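Local coordinates for protein porin (Rhodobacter capsulatus, PDB 2POR) that forms, as a homotrimer, outer-membrane channels for the passive diffusion of small hydrophilic solutes of up to about 0.6 kDa, at residues G33-D36 against E40-A43; D85-G90 against G266-L271. All coordinates share one frame; numbering follows the deposited sequence.

Contact 1. Residues G33-D36 against E40-A43; sequences GTTD and EFGA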
loop_
_atom_site.group_PDB
_atom_site.type_symbol
_atom_site.label_atom_id
_atom_site.label_comp_id
_atom_site.label_asym_id
_atom_site.label_seq_id
_atom_site.Cartn_x
_atom_site.Cartn_y
_atom_site.Cartn_z
ATOM N N GLY A 33 21.942 -7.093 3.504
ATOM C CA GLY A 33 22.815 -7.171 4.659
ATOM C C GLY A 33 23.786 -8.343 4.514
ATOM O O GLY A 33 23.667 -9.159 3.591
ATOM N N THR A 34 24.763 -8.436 5.441
ATOM C CA THR A 34 25.815 -9.437 5.427
ATOM C C THR A 34 26.077 -9.789 6.873
ATOM O O THR A 34 26.136 -8.884 7.708
ATOM C CB THR A 34 27.134 -8.884 4.836
ATOM O OG1 THR A 34 26.818 -8.350 3.577
ATOM C CG2 THR A 34 28.179 -9.937 4.575
ATOM N N THR A 35 26.246 -11.056 7.212
ATOM C CA THR A 35 26.481 -11.400 8.591
ATOM C C THR A 35 28.010 -11.297 8.763
ATOM O O THR A 35 28.759 -11.160 7.788
ATOM C CB THR A 35 26.003 -12.827 8.847
ATOM O OG1 THR A 35 26.800 -13.688 8.021
ATOM C CG2 THR A 35 24.498 -13.000 8.501
ATOM N N ASP A 36 28.494 -11.477 9.984
ATOM C CA ASP A 36 29.911 -11.419 10.328
ATOM C C ASP A 36 30.705 -12.429 9.525
ATOM O O ASP A 36 31.808 -12.101 9.068
ATOM C CB ASP A 36 30.036 -11.671 11.820
ATOM C CG ASP A 36 29.559 -10.507 12.703
ATOM O OD1 ASP A 36 29.268 -9.421 12.160
ATOM O OD2 ASP A 36 29.474 -10.709 13.930
ATOM N N GLU A 40 25.075 -13.577 2.971
ATOM C CA GLU A 40 24.396 -12.390 2.507
ATOM C C GLU A 40 22.894 -12.652 2.711
ATOM O O GLU A 40 22.422 -13.787 2.586
ATOM C CB GLU A 40 24.660 -12.183 1.036
ATOM C CG GLU A 40 26.131 -12.052 0.612
ATOM C CD GLU A 40 26.811 -10.804 1.161
ATOM O OE1 GLU A 40 26.190 -9.743 1.219
ATOM O OE2 GLU A 40 27.981 -10.896 1.524
ATOM N N PHE A 41 22.124 -11.642 3.024
ATOM C CA PHE A 41 20.698 -11.817 3.223
ATOM C C PHE A 41 19.997 -10.622 2.634
ATOM O O PHE A 41 20.630 -9.580 2.381
ATOM C CB PHE A 41 20.434 -11.979 4.715
ATOM C CG PHE A 41 20.835 -10.862 5.682
ATOM C CD1 PHE A 41 19.992 -9.805 5.951
ATOM C CD2 PHE A 41 22.048 -10.961 6.358
ATOM C CE1 PHE A 41 20.330 -8.847 6.890
ATOM C CE2 PHE A 41 22.389 -10.003 7.297
ATOM C CZ PHE A 41 21.534 -8.956 7.561
ATOM N N GLY A 42 18.702 -10.718 2.373
ATOM C CA GLY A 42 18.014 -9.589 1.802
ATOM C C GLY A 42 16.512 -9.880 1.694
ATOM O O GLY A 42 16.073 -10.954 2.112
ATOM N N ALA A 43 15.795 -8.919 1.150
ATOM C CA ALA A 43 14.360 -9.021 0.931
ATOM C C ALA A 43 13.987 -7.963 -0.099
ATOM O O ALA A 43 14.675 -6.937 -0.234
ATOM C CB ALA A 43 13.627 -8.757 2.242
#
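The ring of Phe41 lies flat over Gly33, and these are the two residues with the most surface buried by the contact, together a little over half. Gly33 CA sits 3.7 Å from the centroid of the Phe41 ring and only 15° off its normal, a CH-pi contact over the face. CG of Phe41 stands between its own backbone N and carbonyl carbon (chi1 60°), a rotation that folds the ring back across the neighbouring strand. Gly33 can accept it because it is a glycine: a CB would run into Phe41 CZ. The same two residues form an antiparallel hydrogen-bonded pair, Gly33 N to Phe41 O at 3.0 Å and Phe41 N to Gly33 O also at 3.0 Å, the second nearly straight at 166°. Obliquely to the ring, Thr35 CG2 touches Phe41 CD2 at 3.8 Å, while Thr35 OG1 bonds to Leu39 N in the turn. With the ring cut back to an alanine here, Gly33 would probably lose the cover of its CH-pi partner and Phe299 of a neighbouring subunit the ring it stacks on.

On the other sheet face, Thr34 and Glu40 run side by side as a non-hydrogen-bonded pair. The Glu40 chain bends at chi2 and brings its carboxylate back to the threonine, whose OG1 donates to Glu40 OE1 at 2.8 Å from above the carboxylate plane. The backbone of Glu40 is hydrogen-bonded to Ser64 on strand 60-65, which carries the sheet on.

This is the turn end of the beta hairpin formed by strands 19-34 and 40-46 of the 16-stranded porin barrel, at the trimer interface.

Contact 2. Residues D85-G90 against G266-L271; sequences DLYEVG and GASYDL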
loop_
_atom_site.group_PDB
_atom_site.type_symbol
_atom_site.label_atom_id
_atom_site.label_comp_id
_atom_site.label_asym_id
_atom_site.label_seq_id
_atom_site.Cartn_x
_atom_site.Cartn_y
_atom_site.Cartn_z
ATOM N N ASP A 85 11.849 -16.599 -19.521
ATOM C CA ASP A 85 10.792 -16.467 -20.510
ATOM C C ASP A 85 11.326 -16.119 -21.874
ATOM O O ASP A 85 12.513 -15.864 -22.022
ATOM C CB ASP A 85 9.789 -15.375 -20.066
ATOM C CG ASP A 85 8.982 -15.858 -18.865
ATOM O OD1 ASP A 85 8.624 -17.030 -18.787
ATOM O OD2 ASP A 85 8.763 -15.066 -17.964
ATOM N N LEU A 86 10.480 -16.067 -22.898
ATOM C CA LEU A 86 10.884 -15.732 -24.247
ATOM C C LEU A 86 10.873 -14.214 -24.323
ATOM O O LEU A 86 10.479 -13.532 -23.353
ATOM C CB LEU A 86 9.907 -16.370 -25.266
ATOM C CG LEU A 86 9.750 -17.884 -25.247
ATOM C CD1 LEU A 86 8.869 -18.209 -26.443
ATOM C CD2 LEU A 86 11.072 -18.660 -25.375
ATOM N N TYR A 87 11.319 -13.660 -25.448
ATOM C CA TYR A 87 11.412 -12.214 -25.653
ATOM C C TYR A 87 10.093 -11.490 -25.350
ATOM O O TYR A 87 9.069 -11.811 -25.927
ATOM C CB TYR A 87 11.844 -11.933 -27.115
ATOM C CG TYR A 87 12.038 -10.447 -27.408
ATOM C CD1 TYR A 87 13.092 -9.732 -26.840
ATOM C CD2 TYR A 87 11.132 -9.808 -28.228
ATOM C CE1 TYR A 87 13.217 -8.379 -27.105
ATOM C CE2 TYR A 87 11.245 -8.460 -28.487
ATOM C CZ TYR A 87 12.284 -7.768 -27.919
ATOM O OH TYR A 87 12.348 -6.418 -28.149
ATOM N N GLU A 88 10.103 -10.464 -24.506
ATOM C CA GLU A 88 8.925 -9.743 -24.090
ATOM C C GLU A 88 8.580 -8.705 -25.102
ATOM O O GLU A 88 9.380 -7.841 -25.464
ATOM C CB GLU A 88 9.195 -9.128 -22.724
ATOM C CG GLU A 88 7.992 -8.413 -22.193
ATOM C CD GLU A 88 8.124 -7.908 -20.765
ATOM O OE1 GLU A 88 8.396 -8.664 -19.842
ATOM O OE2 GLU A 88 7.902 -6.730 -20.557
ATOM N N VAL A 89 7.352 -8.804 -25.567
ATOM C CA VAL A 89 6.843 -7.902 -26.576
ATOM C C VAL A 89 5.854 -6.916 -25.986
ATOM O O VAL A 89 5.011 -7.314 -25.164
ATOM C CB VAL A 89 6.195 -8.762 -27.689
ATOM C CG1 VAL A 89 5.448 -7.862 -28.673
ATOM C CG2 VAL A 89 7.275 -9.586 -28.389
ATOM N N GLY A 90 5.996 -5.677 -26.500
ATOM C CA GLY A 90 5.170 -4.495 -26.267
ATOM C C GLY A 90 5.520 -3.704 -24.993
ATOM O O GLY A 90 6.012 -4.275 -24.019
ATOM N N GLY A 266 7.964 -7.363 -31.680
ATOM C CA GLY A 266 8.060 -5.984 -31.225
ATOM C C GLY A 266 9.457 -5.399 -31.353
ATOM O O GLY A 266 10.431 -6.098 -31.661
ATOM N N ALA A 267 9.544 -4.113 -31.089
ATOM C CA ALA A 267 10.812 -3.433 -31.152
ATOM C C ALA A 267 10.933 -2.435 -30.041
ATOM O O ALA A 267 9.915 -1.969 -29.519
ATOM C CB ALA A 267 10.949 -2.650 -32.428
ATOM N N SER A 268 12.167 -2.082 -29.713
ATOM C CA SER A 268 12.398 -0.964 -28.829
ATOM C C SER A 268 13.558 -0.140 -29.343
ATOM O O SER A 268 14.450 -0.652 -30.021
ATOM C CB SER A 268 12.699 -1.438 -27.405
ATOM O OG SER A 268 13.448 -2.634 -27.318
ATOM N N TYR A 269 13.527 1.111 -28.971
ATOM C CA TYR A 269 14.538 2.045 -29.331
ATOM C C TYR A 269 15.015 2.699 -28.056
ATOM O O TYR A 269 14.258 3.386 -27.369
ATOM C CB TYR A 269 13.911 3.030 -30.260
ATOM C CG TYR A 269 14.968 3.987 -30.738
ATOM C CD1 TYR A 269 15.800 3.609 -31.774
ATOM C CD2 TYR A 269 15.131 5.190 -30.090
ATOM C CE1 TYR A 269 16.822 4.457 -32.158
ATOM C CE2 TYR A 269 16.152 6.035 -30.464
ATOM C CZ TYR A 269 16.993 5.664 -31.499
ATOM O OH TYR A 269 18.020 6.519 -31.870
ATOM N N ASP A 270 16.278 2.562 -27.726
ATOM C CA ASP A 270 16.801 3.135 -26.505
ATOM C C ASP A 270 17.095 4.633 -26.651
ATOM O O ASP A 270 17.856 5.028 -27.534
ATOM C CB ASP A 270 18.053 2.325 -26.154
ATOM C CG ASP A 270 18.661 2.562 -24.777
ATOM O OD1 ASP A 270 18.269 3.512 -24.111
ATOM O OD2 ASP A 270 19.515 1.777 -24.351
ATOM N N LEU A 271 16.518 5.491 -25.816
ATOM C CA LEU A 271 16.763 6.926 -25.826
ATOM C C LEU A 271 17.891 7.285 -24.849
ATOM O O LEU A 271 18.247 8.446 -24.713
ATOM C CB LEU A 271 15.534 7.698 -25.382
ATOM C CG LEU A 271 14.227 7.548 -26.162
ATOM C CD1 LEU A 271 13.124 8.370 -25.515
ATOM C CD2 LEU A 271 14.441 8.001 -27.559
HETATM O O HOH W 1 13.766 -5.121 -26.137
#
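Tyr87 and Ser268 meet through water. Water 1 lies 2.8 Å from Tyr87 OH and 2.8 Å from Ser268 OG, joining two hydroxyls that are themselves 4.0 Å apart. With CG anti to the backbone N (chi1 -177°), the tyrosine ring extends from its loop toward strand 258-272, where the hydroxyl can share this water. The loop has further anchors: Tyr87 N bonds to Ser235 OG on strand 226-240, and Leu86 is hydrogen-bonded to Asn100, by backbone and through Leu86 O to Asn100 ND2; Asn100 is a calcium ligand.

The remaining contacts are van der Waals packing against the glycine backbone. Val89 CG1 comes to 4.0 Å from Gly266 N, and its CG2 rests on the same nitrogen. The Tyr87 ring passes Gly266 O obliquely, with CE2 4.0 Å from that oxygen. A CB on Gly266 would point toward the loop and lie tight against Val89 CG1, so the glycine lets the valine settle close to the strand.

Segment 85-90 belongs to the long connection between helix 78-83 and strand 118-125, and it meets the barrel at strand 258-272, far along the chain. A loop folded inward against the barrel wall, narrowing the channel, is characteristic of general porins.

Both contacts involve the same closed antiparallel sheet, yet they are separate: their centres lie 34 Å apart and their nearest atoms about 20 Å. Contact 1 joins consecutive strands near the rim of the barrel, its centre about 26 Å from the centre of the chain, whereas contact 2, its centre about 16 Å from that point, brings a loop against a strand 176 residues away along the chain. Calcium belongs to the second setting, with one ion about 8 Å from the side chain of Val89. Across subunits, the end of segment 266-271 comes near contact 1: Leu271 packs on Thr35 of a neighbouring copy.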